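Local coordinates for cell division control protein Cdc48 (Mycobacterium smegmatis, PDB 5E7P) that probably binds and hydrolyses ATP as a Cdc48-type AAA ATPase with two nucleotide pockets, both able to hold ADP, at residues Ser20-Leu24 / Met702-Arg706. Residues are numbered along the deposited sequence; the frame is centred on the assembly and turned at random.
Sequences SHLRL and MTAMR
Leu-22, at the start of strand 22-28, packs against Met-702 and Met-705 of helix 690-707. Its branches divide the work. CD2 lies 3.6 Å from Met-702 SD and also reaches the root of the other methionine, at 4.0 Å from Met-705 CB, while CD1 meets Met-705 CE at 3.9 Å. Leu-22 and Met-702 run past one another in opposite directions, whereas Met-705 crosses the leucine at about a right angle.

Met-702 leaves the helix with CG anti to its backbone N (chi1 176°), then bends at both later torsions, which carries CE to the loop residues just ahead of the strand, 3.8 Å from Ser-20 CB and equally close to the carbonyl oxygen of His-21. Met-705 is folded too, and its CE extends the apolar patch to Leu-24 CD2, 4.2 Å away. Met-705 also rests on Glu-45 and Val-46 of helix 44-50, whose Ala-49 also touches Leu-22. Ser-20 OG turns elsewhere, hydrogen-bonding to Leu-50 O.

Arg-706, itself exposed, lies at the border of the patch. Extended from CG to NE, it lays one face of its guanidinium over Met-702 SD and brings NH1 over one face of the His-21 ring, 4.2 Å from CE1 and displaced toward the rim; the two planes are inclined by 61°.

The contact joins the N-terminal domain, through a strand of its double-psi beta-barrel, the fold of the Cdc48 N-terminal family, to the AAA+ lid nearly 700 residues later in the sequence, away from both ADP sites. Strand and helix axes stay 10.2 Å apart, a gap filled by Leu-22 and the two bent methionine chains. With no clear hydrogen bond or salt bridge across it, this part of the interface appears to depend mainly on apolar packing, bordered by a polar rim.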
loop_
_atom_site.group_PDB
_atom_site.type_symbol
_atom_site.label_atom_id
_atom_site.label_comp_id
_atom_site.label_asym_id
_atom_site.label_seq_id
_atom_site.Cartn_x
_atom_site.Cartn_y
_atom_site.Cartn_z
ATOM N N SER A 20 -17.450 3.065 16.540
ATOM C CA SER A 20 -18.333 1.920 16.729
ATOM C C SER A 20 -17.628 0.804 17.501
ATOM O O SER A 20 -16.409 0.678 17.443
ATOM C CB SER A 20 -18.839 1.402 15.383
ATOM O OG SER A 20 -17.762 0.968 14.573
ATOM N N HIS A 21 -18.402 -0.000 18.222
ATOM C CA HIS A 21 -17.838 -1.045 19.069
ATOM C C HIS A 21 -18.893 -2.080 19.443
ATOM O O HIS A 21 -20.089 -1.790 19.444
ATOM C CB HIS A 21 -17.257 -0.432 20.344
ATOM C CG HIS A 21 -18.281 0.247 21.199
ATOM N ND1 HIS A 21 -18.699 1.539 20.971
ATOM C CD2 HIS A 21 -18.986 -0.198 22.265
ATOM C CE1 HIS A 21 -19.615 1.866 21.867
ATOM N NE2 HIS A 21 -19.806 0.829 22.665
ATOM N N LEU A 22 -18.442 -3.286 19.768
ATOM C CA LEU A 22 -19.340 -4.358 20.176
ATOM C C LEU A 22 -18.694 -5.221 21.247
ATOM O O LEU A 22 -17.483 -5.442 21.232
ATOM C CB LEU A 22 -19.706 -5.238 18.983
ATOM C CG LEU A 22 -20.640 -4.656 17.925
ATOM C CD1 LEU A 22 -20.666 -5.555 16.705
ATOM C CD2 LEU A 22 -22.037 -4.489 18.506
ATOM N N ARG A 23 -19.505 -5.701 22.183
ATOM C CA ARG A 23 -19.044 -6.693 23.138
ATOM C C ARG A 23 -19.352 -8.073 22.579
ATOM O O ARG A 23 -20.492 -8.359 22.215
ATOM C CB ARG A 23 -19.726 -6.512 24.492
ATOM C CG ARG A 23 -19.197 -7.440 25.576
ATOM C CD ARG A 23 -20.211 -7.622 26.695
ATOM N NE ARG A 23 -20.602 -6.350 27.297
ATOM C CZ ARG A 23 -21.627 -6.200 28.131
ATOM N NH1 ARG A 23 -22.374 -7.246 28.462
ATOM N NH2 ARG A 23 -21.908 -5.003 28.629
ATOM N N LEU A 24 -18.336 -8.923 22.501
ATOM C CA LEU A 24 -18.521 -10.276 21.996
ATOM C C LEU A 24 -17.985 -11.298 22.988
ATOM O O LEU A 24 -17.320 -10.942 23.961
ATOM C CB LEU A 24 -17.818 -10.451 20.647
ATOM C CG LEU A 24 -18.269 -9.562 19.487
ATOM C CD1 LEU A 24 -17.472 -9.888 18.239
ATOM C CD2 LEU A 24 -19.755 -9.729 19.228
ATOM N N MET A 702 -25.618 -3.086 12.801
ATOM C CA MET A 702 -25.314 -2.642 14.159
ATOM C C MET A 702 -26.578 -2.571 15.012
ATOM O O MET A 702 -26.565 -2.927 16.192
ATOM C CB MET A 702 -24.601 -1.287 14.138
ATOM C CG MET A 702 -24.330 -0.704 15.520
ATOM S SD MET A 702 -23.229 -1.717 16.530
ATOM C CE MET A 702 -21.623 -1.090 16.045
ATOM N N THR A 703 -27.671 -2.113 14.408
ATOM C CA THR A 703 -28.958 -2.059 15.089
ATOM C C THR A 703 -29.397 -3.459 15.518
ATOM O O THR A 703 -29.951 -3.644 16.601
ATOM C CB THR A 703 -30.044 -1.414 14.195
ATOM O OG1 THR A 703 -29.721 -0.038 13.959
ATOM C CG2 THR A 703 -31.408 -1.490 14.859
ATOM N N ALA A 704 -29.126 -4.444 14.667
ATOM C CA ALA A 704 -29.497 -5.826 14.953
ATOM C C ALA A 704 -28.605 -6.455 16.021
ATOM O O ALA A 704 -29.084 -7.190 16.883
ATOM C CB ALA A 704 -29.465 -6.651 13.683
ATOM N N MET A 705 -27.308 -6.168 15.956
ATOM C CA MET A 705 -26.356 -6.706 16.924
ATOM C C MET A 705 -26.640 -6.185 18.331
ATOM O O MET A 705 -26.573 -6.936 19.304
ATOM C CB MET A 705 -24.916 -6.370 16.519
ATOM C CG MET A 705 -24.455 -7.022 15.222
ATOM S SD MET A 705 -24.203 -8.800 15.364
ATOM C CE MET A 705 -22.731 -8.867 16.380
ATOM N N ARG A 706 -26.961 -4.898 18.433
ATOM C CA ARG A 706 -27.264 -4.292 19.726
ATOM C C ARG A 706 -28.611 -4.767 20.271
ATOM O O ARG A 706 -28.767 -4.957 21.480
ATOM C CB ARG A 706 -27.249 -2.763 19.639
ATOM C CG ARG A 706 -25.893 -2.154 19.319
ATOM C CD ARG A 706 -25.877 -0.674 19.667
ATOM N NE ARG A 706 -24.713 0.023 19.121
ATOM C CZ ARG A 706 -23.489 -0.045 19.635
ATOM N NH1 ARG A 706 -22.498 0.631 19.074
ATOM N NH2 ARG A 706 -23.255 -0.790 20.708
#